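Local structure of acetylxylan esterase (5BN1) at residues P136-G141 and D145-T150; N92-Q97 and D152-V157; G28-L33 and Y37-V42. The protein removes acetyl groups from the xylose backbone units of xylan and xylo-oligosaccharides, acting as a GDSL-family serine esterase built as a ring-shaped homooctamer. The protein carries 1 engineered substitution. All blocks are in the same frame, centred on the assembly; numbering follows the deposited sequence.

Contact 1. Residues P136-G141 and D145-T150; sequences PFYIEG and DPMRRT
Tyr138 and Arg148, the two residues most covered here, show how a loop and a capped helix start can be folded against one another. The loop 136-141 leaves the parallel sheet of this SGNH-hydrolase fold after strand 130-134, and the chain then turns back into helix 146-165, with Asp145 as its N-cap. Met147 crosses the Tyr138 ring at about a right angle. Its CG stands almost straight over the ring centre, and its sulfur lies over the same ring as a Met-aromatic contact, with SD 4.0 Å from the Tyr138 centroid. The thioether chain stays extended, which carries CE along the same face as far as the CE1-CD1 side of the ring, 3.5 Å from Tyr138 CE1. At the ring edge sits Asp145 OD1, the oxygen that accepts from Arg148 N through its anti lone pair (3.2 Å, 162°) and more weakly from Met147 N. Tyr184 of a second subunit also bonds to Asp145 OD1 and to Tyr138 OH, so the cap is tied into the octamer. Glu140 lays CG against Asp145 CB at 3.8 Å, and the two carboxylates stack, their planes 18° apart; Arg192 forms a salt bridge with OE1 of Glu140 and Asn142 N bonds to OE2; the arginine probably eases the like-charge approach. Arg148 bends at chi2 (64°), bringing its guanidinium edge round to the loop backbone while NE pairs with Asp152. Its NH1 donates to Glu140 O, 2.9 Å away and in the carbonyl plane, and also to a water that in turn donates to Gly141 O at 2.8 Å.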
loop_
_atom_site.group_PDB
_atom_site.type_symbol
_atom_site.label_atom_id
_atom_site.label_comp_id
_atom_site.label_asym_id
_atom_site.label_seq_id
_atom_site.Cartn_x
_atom_site.Cartn_y
_atom_site.Cartn_z
ATOM N N PRO A 136 -34.390 -12.694 9.064
ATOM C CA PRO A 136 -33.030 -12.797 9.655
ATOM C C PRO A 136 -32.825 -14.205 10.160
ATOM O O PRO A 136 -33.680 -15.116 10.243
ATOM C CB PRO A 136 -33.080 -11.700 10.692
ATOM C CG PRO A 136 -34.489 -11.830 11.309
ATOM C CD PRO A 136 -35.291 -11.979 10.054
ATOM N N PHE A 137 -31.595 -14.467 10.672
ATOM C CA PHE A 137 -31.246 -15.739 11.200
ATOM C C PHE A 137 -30.074 -15.565 12.203
ATOM O O PHE A 137 -29.421 -14.522 12.201
ATOM C CB PHE A 137 -30.766 -16.729 10.056
ATOM C CG PHE A 137 -29.561 -16.283 9.284
ATOM C CD1 PHE A 137 -28.322 -16.544 9.835
ATOM C CD2 PHE A 137 -29.659 -15.580 8.109
ATOM C CE1 PHE A 137 -27.182 -16.054 9.167
ATOM C CE2 PHE A 137 -28.573 -15.098 7.457
ATOM C CZ PHE A 137 -27.334 -15.301 8.002
ATOM N N TYR A 138 -29.881 -16.635 12.947
ATOM C CA TYR A 138 -28.737 -16.713 13.887
ATOM C C TYR A 138 -28.300 -18.124 13.857
ATOM O O TYR A 138 -29.113 -19.048 14.050
ATOM C CB TYR A 138 -29.090 -16.215 15.256
ATOM C CG TYR A 138 -27.936 -16.023 16.215
ATOM C CD1 TYR A 138 -26.873 -15.223 15.863
ATOM C CD2 TYR A 138 -27.973 -16.541 17.490
ATOM C CE1 TYR A 138 -25.847 -14.969 16.727
ATOM C CE2 TYR A 138 -26.913 -16.292 18.367
ATOM C CZ TYR A 138 -25.892 -15.489 17.984
ATOM O OH TYR A 138 -24.894 -15.233 18.931
ATOM N N ILE A 139 -26.988 -18.339 13.568
ATOM C CA ILE A 139 -26.559 -19.700 13.353
ATOM C C ILE A 139 -26.205 -20.324 14.688
ATOM O O ILE A 139 -25.079 -20.316 15.204
ATOM C CB ILE A 139 -25.363 -19.722 12.340
ATOM C CG1 ILE A 139 -25.749 -19.044 11.071
ATOM C CG2 ILE A 139 -24.887 -21.194 12.132
ATOM C CD1 ILE A 139 -24.618 -18.845 10.051
ATOM N N GLU A 140 -27.246 -20.860 15.362
ATOM C CA GLU A 140 -27.187 -21.305 16.745
ATOM C C GLU A 140 -28.361 -22.271 16.912
ATOM O O GLU A 140 -29.499 -21.841 16.620
ATOM C CB GLU A 140 -27.371 -20.072 17.730
ATOM C CG GLU A 140 -27.574 -20.498 19.144
ATOM C CD GLU A 140 -26.523 -21.430 19.651
ATOM O OE1 GLU A 140 -25.291 -21.057 19.642
ATOM O OE2 GLU A 140 -26.849 -22.611 20.043
ATOM N N GLY A 141 -28.137 -23.537 17.204
ATOM C CA GLY A 141 -29.213 -24.522 17.273
ATOM C C GLY A 141 -29.956 -24.551 18.576
ATOM O O GLY A 141 -31.062 -25.144 18.619
ATOM N N ASP A 145 -30.920 -20.107 23.546
ATOM C CA ASP A 145 -29.874 -19.085 23.620
ATOM C C ASP A 145 -30.598 -17.747 23.466
ATOM O O ASP A 145 -31.415 -17.566 22.577
ATOM C CB ASP A 145 -28.878 -19.275 22.441
ATOM C CG ASP A 145 -27.842 -18.155 22.330
ATOM O OD1 ASP A 145 -28.145 -17.181 21.693
ATOM O OD2 ASP A 145 -26.811 -18.350 22.982
ATOM N N PRO A 146 -30.284 -16.757 24.306
ATOM C CA PRO A 146 -31.066 -15.562 24.249
ATOM C C PRO A 146 -31.180 -14.866 22.946
ATOM O O PRO A 146 -32.216 -14.382 22.497
ATOM C CB PRO A 146 -30.369 -14.635 25.294
ATOM C CG PRO A 146 -29.775 -15.544 26.253
ATOM C CD PRO A 146 -29.391 -16.791 25.464
ATOM N N MET A 147 -30.063 -14.786 22.194
ATOM C CA MET A 147 -30.080 -14.052 20.928
ATOM C C MET A 147 -30.837 -14.926 19.861
ATOM O O MET A 147 -31.501 -14.333 19.019
ATOM C CB MET A 147 -28.670 -13.701 20.416
ATOM C CG MET A 147 -28.727 -13.001 19.120
ATOM S SD MET A 147 -27.169 -12.141 18.729
ATOM C CE MET A 147 -27.417 -11.827 17.015
ATOM N N ARG A 148 -30.690 -16.248 19.904
ATOM C CA ARG A 148 -31.458 -17.058 19.024
ATOM C C ARG A 148 -32.982 -16.889 19.224
ATOM O O ARG A 148 -33.739 -16.783 18.288
ATOM C CB ARG A 148 -31.073 -18.549 19.179
ATOM C CG ARG A 148 -31.952 -19.534 18.396
ATOM C CD ARG A 148 -31.943 -19.445 16.896
ATOM N NE ARG A 148 -33.141 -20.113 16.298
ATOM C CZ ARG A 148 -33.299 -21.415 16.301
ATOM N NH1 ARG A 148 -32.332 -22.254 16.546
ATOM N NH2 ARG A 148 -34.539 -21.858 15.971
ATOM N N ARG A 149 -33.327 -16.857 20.514
ATOM C CA ARG A 149 -34.772 -16.672 20.874
ATOM C C ARG A 149 -35.300 -15.381 20.378
ATOM O O ARG A 149 -36.386 -15.288 19.760
ATOM C CB ARG A 149 -34.925 -16.852 22.348
ATOM C CG ARG A 149 -36.364 -16.763 22.823
ATOM C CD ARG A 149 -36.378 -17.183 24.316
ATOM N NE ARG A 149 -35.608 -16.311 25.196
ATOM C CZ ARG A 149 -34.663 -16.632 26.158
ATOM N NH1 ARG A 149 -34.245 -17.886 26.487
ATOM N NH2 ARG A 149 -34.105 -15.624 26.851
ATOM N N THR A 150 -34.539 -14.291 20.573
ATOM C CA THR A 150 -34.913 -13.040 19.995
ATOM C C THR A 150 -35.070 -13.012 18.530
ATOM O O THR A 150 -35.952 -12.509 17.877
ATOM C CB THR A 150 -34.050 -11.887 20.602
ATOM O OG1 THR A 150 -34.083 -11.907 22.043
ATOM C CG2 THR A 150 -34.369 -10.563 20.063
HETATM O O HOH W 1 -32.430 -25.299 16.214
#

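Contact 2. Residues N92-Q97 and D152-V157; sequences NDVWRQ and DQYGRV
Val94 and Tyr154 meet as a methyl group set squarely on an aromatic face. CG2 of Val94 sits 3.5 Å from the centroid of the Tyr154 ring and almost on its normal, a CH-pi contact so well centred that the methyl is nearly equidistant from all six ring carbons. Val94 turns CG1 anti to its nitrogen, and CG2 is thereby the branch presented to the ring. The valine and the tyrosine each reach toward the other's helix and overlap, and the tyrosine spans most of the gap between helices 92-97 and 152-157, whose axes come no nearer than 10.8 Å. Beside the methyl, Asp93 adds CB, 4.0 Å from Tyr154 CE2, while its carboxylate is engaged by Val66 N.

At the phenol end the approach is polar. Gln97 reaches the hydroxyl from its own helix, its amide plane turned 55° from the ring plane, and NE2 donates to Tyr154 OH at 2.9 Å. The same NE2 donates a much straighter bond to Asp93 O, one turn back in its own helix (2.9 Å, 169°). Both acceptors lie close to the amide plane, so the pair of bonds fixes the rotation of the carboxamide. Tyr154 OH is also bonded to Val108 O, which brings the loop before helix 110-124 to the same hydroxyl.

The helices run nearly antiparallel, 156° between their directions. This is helix-helix packing bridged by one long aromatic, within the alpha/beta fold of SGNH hydrolases, and it joins helix 146-165 to the helix that carries Asn92, an inferred transition-state stabiliser that probably contributes to the oxyanion hole.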
loop_
_atom_site.group_PDB
_atom_site.type_symbol
_atom_site.label_atom_id
_atom_site.label_comp_id
_atom_site.label_asym_id
_atom_site.label_seq_id
_atom_site.Cartn_x
_atom_site.Cartn_y
_atom_site.Cartn_z
ATOM N N ASN A 92 -28.892 -7.222 12.625
ATOM C CA ASN A 92 -28.236 -6.166 13.357
ATOM C C ASN A 92 -29.192 -5.545 14.394
ATOM O O ASN A 92 -28.804 -5.198 15.493
ATOM C CB ASN A 92 -27.662 -5.151 12.477
ATOM C CG ASN A 92 -26.501 -5.715 11.686
ATOM O OD1 ASN A 92 -25.562 -6.261 12.320
ATOM N ND2 ASN A 92 -26.465 -5.525 10.448
ATOM N N ASP A 93 -30.481 -5.448 13.997
ATOM C CA ASP A 93 -31.533 -4.954 14.875
ATOM C C ASP A 93 -31.503 -5.673 16.193
ATOM O O ASP A 93 -31.708 -5.070 17.269
ATOM C CB ASP A 93 -32.857 -5.115 14.169
ATOM C CG ASP A 93 -32.878 -4.549 12.781
ATOM O OD1 ASP A 93 -32.061 -5.013 11.880
ATOM O OD2 ASP A 93 -33.667 -3.622 12.431
ATOM N N VAL A 94 -31.294 -6.983 16.170
ATOM C CA VAL A 94 -31.158 -7.884 17.252
ATOM C C VAL A 94 -29.743 -7.808 17.852
ATOM O O VAL A 94 -29.573 -7.724 19.053
ATOM C CB VAL A 94 -31.529 -9.301 16.849
ATOM C CG1 VAL A 94 -31.267 -10.257 17.937
ATOM C CG2 VAL A 94 -33.028 -9.347 16.432
ATOM N N TRP A 95 -28.755 -8.045 16.999
ATOM C CA TRP A 95 -27.368 -8.260 17.507
ATOM C C TRP A 95 -26.922 -7.137 18.399
ATOM O O TRP A 95 -26.290 -7.403 19.413
ATOM C CB TRP A 95 -26.434 -8.428 16.331
ATOM C CG TRP A 95 -25.153 -9.181 16.605
ATOM C CD1 TRP A 95 -24.803 -9.873 17.715
ATOM C CD2 TRP A 95 -24.197 -9.526 15.584
ATOM N NE1 TRP A 95 -23.587 -10.532 17.511
ATOM C CE2 TRP A 95 -23.208 -10.336 16.206
ATOM C CE3 TRP A 95 -24.046 -9.134 14.281
ATOM C CZ2 TRP A 95 -22.137 -10.865 15.440
ATOM C CZ3 TRP A 95 -22.962 -9.589 13.556
ATOM C CH2 TRP A 95 -22.037 -10.456 14.172
ATOM N N ARG A 96 -27.187 -5.901 18.016
ATOM C CA ARG A 96 -26.808 -4.772 18.856
ATOM C C ARG A 96 -27.243 -4.831 20.279
ATOM O O ARG A 96 -26.597 -4.342 21.221
ATOM C CB ARG A 96 -27.119 -3.438 18.196
ATOM C CG ARG A 96 -26.463 -3.137 16.893
ATOM C CD ARG A 96 -24.943 -2.969 16.942
ATOM N NE ARG A 96 -24.308 -4.285 16.843
ATOM C CZ ARG A 96 -24.163 -4.979 15.726
ATOM N NH1 ARG A 96 -23.564 -6.188 15.778
ATOM N NH2 ARG A 96 -24.674 -4.584 14.561
ATOM N N GLN A 97 -28.447 -5.393 20.490
ATOM C CA GLN A 97 -28.997 -5.567 21.809
ATOM C C GLN A 97 -28.147 -6.432 22.741
ATOM O O GLN A 97 -28.210 -6.394 23.943
ATOM C CB GLN A 97 -30.440 -6.111 21.786
ATOM C CG GLN A 97 -31.378 -5.291 20.936
ATOM C CD GLN A 97 -32.755 -5.845 20.793
ATOM O OE1 GLN A 97 -33.357 -6.302 21.838
ATOM N NE2 GLN A 97 -33.311 -5.799 19.607
ATOM N N ASP A 152 -35.650 -15.457 16.564
ATOM C CA ASP A 152 -36.868 -16.235 16.196
ATOM C C ASP A 152 -38.109 -15.333 16.297
ATOM O O ASP A 152 -39.000 -15.357 15.404
ATOM C CB ASP A 152 -37.056 -17.476 16.953
ATOM C CG ASP A 152 -36.128 -18.629 16.551
ATOM O OD1 ASP A 152 -35.310 -18.446 15.693
ATOM O OD2 ASP A 152 -36.267 -19.648 17.281
ATOM N N GLN A 153 -38.119 -14.485 17.331
ATOM C CA GLN A 153 -39.266 -13.532 17.475
ATOM C C GLN A 153 -39.358 -12.562 16.355
ATOM O O GLN A 153 -40.388 -12.271 15.757
ATOM C CB GLN A 153 -39.180 -12.892 18.825
ATOM C CG GLN A 153 -40.341 -11.911 19.000
ATOM C CD GLN A 153 -40.333 -11.318 20.386
ATOM O OE1 GLN A 153 -39.256 -10.855 20.930
ATOM N NE2 GLN A 153 -41.480 -11.449 21.057
ATOM N N TYR A 154 -38.218 -11.956 15.881
ATOM C CA TYR A 154 -38.145 -11.092 14.719
ATOM C C TYR A 154 -38.531 -11.846 13.459
ATOM O O TYR A 154 -39.216 -11.294 12.602
ATOM C CB TYR A 154 -36.758 -10.420 14.595
ATOM C CG TYR A 154 -36.514 -9.230 15.536
ATOM C CD1 TYR A 154 -36.569 -9.424 16.932
ATOM C CD2 TYR A 154 -36.174 -7.998 15.047
ATOM C CE1 TYR A 154 -36.395 -8.327 17.828
ATOM C CE2 TYR A 154 -35.958 -6.922 15.907
ATOM C CZ TYR A 154 -36.042 -7.151 17.251
ATOM O OH TYR A 154 -35.835 -6.063 18.152
ATOM N N GLY A 155 -38.100 -13.088 13.341
ATOM C CA GLY A 155 -38.514 -13.902 12.222
ATOM C C GLY A 155 -40.069 -14.106 12.172
ATOM O O GLY A 155 -40.546 -14.197 11.080
ATOM N N ARG A 156 -40.656 -14.277 13.333
ATOM C CA ARG A 156 -42.172 -14.385 13.422
ATOM C C ARG A 156 -42.773 -13.150 12.847
ATOM O O ARG A 156 -43.788 -13.196 12.079
ATOM C CB ARG A 156 -42.637 -14.661 14.809
ATOM C CG ARG A 156 -42.332 -15.974 15.327
ATOM C CD ARG A 156 -43.168 -16.409 16.514
ATOM N NE ARG A 156 -42.904 -15.638 17.728
ATOM C CZ ARG A 156 -41.963 -15.866 18.584
ATOM N NH1 ARG A 156 -41.001 -16.781 18.384
ATOM N NH2 ARG A 156 -41.832 -15.106 19.654
ATOM N N VAL A 157 -42.248 -11.952 13.132
ATOM C CA VAL A 157 -42.690 -10.714 12.518
ATOM C C VAL A 157 -42.643 -10.743 11.061
ATOM O O VAL A 157 -43.535 -10.360 10.328
ATOM C CB VAL A 157 -42.023 -9.441 13.114
ATOM C CG1 VAL A 157 -42.197 -8.243 12.205
ATOM C CG2 VAL A 157 -42.430 -9.241 14.604
#

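Contact 3. Residues G28-L33 and Y37-V42; sequences GSFGAL and YVAYVV
Val42 is the projecting knob of this contact, received between the Phe30 ring and the Leu33 branch of the loop 28-33. One methyl goes to each: CG1 lies 3.6 Å from Phe30 CZ, and CG2 lies 3.6 Å from Leu33 CD1. With chi1 at 175° the valine splays these two methyls to different neighbours, while its CB fills the space between them, touching both Phe30 CE1 and Leu33 CD1.

The loop side chains meet the helix at different places. Leu33 reaches toward the helix, its branch crossing Val42 at about a right angle; its CD2 meets Val38 CG1 more loosely, at 4.3 Å, one turn earlier. The small Ala39, whose CA is the nearest helix partner to that of Leu33, makes the shallow spot in the helix surface. Phe30 uses it: its ring comes in by the rim, with CD1 3.9 Å from Ala39 CB. The edge carbon CE1 points at Ala39 O, which lies near the ring plane at 3.1 Å. Further round the same rim, CZ and CE1 lie along Val42.

At the N-terminal end of the helix the two segments are joined by water, which donates to Leu33 O (2.8 Å) and accepts from Ala39 N, in the first turn of helix 37-48. Asn58 also binds Leu33 O, and Val56 of the edge strand 55-58 packs on Val42; Phe30 additionally touches Ser196 of a third subunit. No direct hydrogen bond joins the segments, so the loop is held to the helix chiefly by apolar contacts, with Val42 lodged between Phe30 and Leu33, and with one water bridging two backbone groups, of which Leu33 O is also bonded by Asn58.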
loop_
_atom_site.group_PDB
_atom_site.type_symbol
_atom_site.label_atom_id
_atom_site.label_comp_id
_atom_site.label_asym_id
_atom_site.label_seq_id
_atom_site.Cartn_x
_atom_site.Cartn_y
_atom_site.Cartn_z
ATOM N N GLY A 28 -23.890 -4.800 -12.705
ATOM C CA GLY A 28 -23.118 -4.594 -13.930
ATOM C C GLY A 28 -21.986 -5.635 -13.997
ATOM O O GLY A 28 -21.124 -5.600 -14.851
ATOM N N SER A 29 -21.992 -6.577 -13.073
ATOM C CA SER A 29 -20.992 -7.650 -13.078
ATOM C C SER A 29 -21.226 -8.378 -11.778
ATOM O O SER A 29 -21.837 -7.835 -10.842
ATOM C CB SER A 29 -19.525 -7.122 -13.165
ATOM O OG SER A 29 -19.219 -6.359 -12.083
ATOM N N PHE A 30 -20.746 -9.606 -11.672
ATOM C CA PHE A 30 -20.906 -10.290 -10.372
ATOM C C PHE A 30 -19.910 -9.728 -9.407
ATOM O O PHE A 30 -20.163 -9.710 -8.171
ATOM C CB PHE A 30 -20.438 -11.779 -10.562
ATOM C CG PHE A 30 -21.512 -12.722 -11.033
ATOM C CD1 PHE A 30 -22.399 -13.149 -10.090
ATOM C CD2 PHE A 30 -21.644 -13.201 -12.404
ATOM C CE1 PHE A 30 -23.394 -14.058 -10.345
ATOM C CE2 PHE A 30 -22.635 -14.227 -12.705
ATOM C CZ PHE A 30 -23.540 -14.570 -11.700
ATOM N N GLY A 31 -18.701 -9.351 -9.904
ATOM C CA GLY A 31 -17.940 -8.669 -9.010
ATOM C C GLY A 31 -18.899 -7.751 -8.358
ATOM O O GLY A 31 -18.853 -7.555 -7.122
ATOM N N ALA A 32 -19.724 -7.080 -9.183
ATOM C CA ALA A 32 -20.500 -6.024 -8.569
ATOM C C ALA A 32 -21.543 -6.527 -7.505
ATOM O O ALA A 32 -22.018 -5.730 -6.759
ATOM C CB ALA A 32 -21.275 -5.208 -9.619
ATOM N N LEU A 33 -21.940 -7.765 -7.651
ATOM C CA LEU A 33 -22.974 -8.423 -6.807
ATOM C C LEU A 33 -22.426 -8.924 -5.485
ATOM O O LEU A 33 -23.162 -9.395 -4.650
ATOM C CB LEU A 33 -23.652 -9.577 -7.509
ATOM C CG LEU A 33 -24.584 -9.298 -8.735
ATOM C CD1 LEU A 33 -25.191 -10.532 -9.328
ATOM C CD2 LEU A 33 -25.621 -8.224 -8.342
ATOM N N TYR A 37 -24.572 -14.903 -1.112
ATOM C CA TYR A 37 -25.766 -15.637 -1.598
ATOM C C TYR A 37 -26.399 -14.916 -2.817
ATOM O O TYR A 37 -26.932 -15.630 -3.644
ATOM C CB TYR A 37 -26.858 -15.892 -0.524
ATOM C CG TYR A 37 -27.731 -14.724 -0.120
ATOM C CD1 TYR A 37 -27.345 -13.756 0.808
ATOM C CD2 TYR A 37 -28.934 -14.493 -0.805
ATOM C CE1 TYR A 37 -28.120 -12.633 1.120
ATOM C CE2 TYR A 37 -29.694 -13.384 -0.483
ATOM C CZ TYR A 37 -29.310 -12.476 0.428
ATOM O OH TYR A 37 -30.066 -11.304 0.724
ATOM N N VAL A 38 -26.355 -13.596 -2.888
ATOM C CA VAL A 38 -26.902 -12.910 -4.061
ATOM C C VAL A 38 -26.202 -13.386 -5.360
ATOM O O VAL A 38 -26.817 -13.805 -6.281
ATOM C CB VAL A 38 -26.853 -11.425 -3.890
ATOM C CG1 VAL A 38 -27.294 -10.681 -5.171
ATOM C CG2 VAL A 38 -27.748 -10.978 -2.713
ATOM N N ALA A 39 -24.884 -13.383 -5.289
ATOM C CA ALA A 39 -24.163 -13.822 -6.448
ATOM C C ALA A 39 -24.454 -15.258 -6.754
ATOM O O ALA A 39 -24.471 -15.633 -7.953
ATOM C CB ALA A 39 -22.667 -13.605 -6.247
ATOM N N TYR A 40 -24.533 -16.108 -5.750
ATOM C CA TYR A 40 -24.789 -17.507 -5.953
ATOM C C TYR A 40 -26.156 -17.774 -6.594
ATOM O O TYR A 40 -26.331 -18.625 -7.454
ATOM C CB TYR A 40 -24.613 -18.347 -4.703
ATOM C CG TYR A 40 -23.273 -18.305 -4.027
ATOM C CD1 TYR A 40 -22.192 -17.833 -4.687
ATOM C CD2 TYR A 40 -23.126 -18.828 -2.822
ATOM C CE1 TYR A 40 -20.937 -17.757 -4.029
ATOM C CE2 TYR A 40 -21.903 -18.754 -2.119
ATOM C CZ TYR A 40 -20.850 -18.250 -2.745
ATOM O OH TYR A 40 -19.570 -18.222 -2.110
ATOM N N VAL A 41 -27.164 -17.009 -6.116
ATOM C CA VAL A 41 -28.466 -17.081 -6.727
ATOM C C VAL A 41 -28.394 -16.734 -8.212
ATOM O O VAL A 41 -28.953 -17.470 -9.040
ATOM C CB VAL A 41 -29.451 -16.153 -5.929
ATOM C CG1 VAL A 41 -30.687 -15.862 -6.785
ATOM C CG2 VAL A 41 -29.812 -16.699 -4.538
ATOM N N VAL A 42 -27.754 -15.639 -8.539
ATOM C CA VAL A 42 -27.671 -15.166 -9.924
ATOM C C VAL A 42 -26.903 -16.199 -10.742
ATOM O O VAL A 42 -27.313 -16.615 -11.820
ATOM C CB VAL A 42 -27.099 -13.815 -10.030
ATOM C CG1 VAL A 42 -26.900 -13.400 -11.512
ATOM C CG2 VAL A 42 -28.003 -12.838 -9.270
HETATM O O HOH W 2 -23.347 -11.760 -3.204
#

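Along the chain, contact 3 comes first, between the loop after helix 15-18 and helix 37-48. The span from 92 to 157 that contact 2 brings together contains all of contact 1. Contacts 1 and 2 share helix 146-165, have centres about 8 Å apart and touch directly: Met147 packs on Trp95 and Val94, and Thr150 on Val94. Both also reach the second subunit. Contact 3 lies on the other side of the chain's centre, with its centre about 27 Å from that of contact 1 and 26 Å from that of contact 2, and meets a third subunit. Opposite parts of one alpha/beta fold are thus engaged in separate interfaces of the octamer.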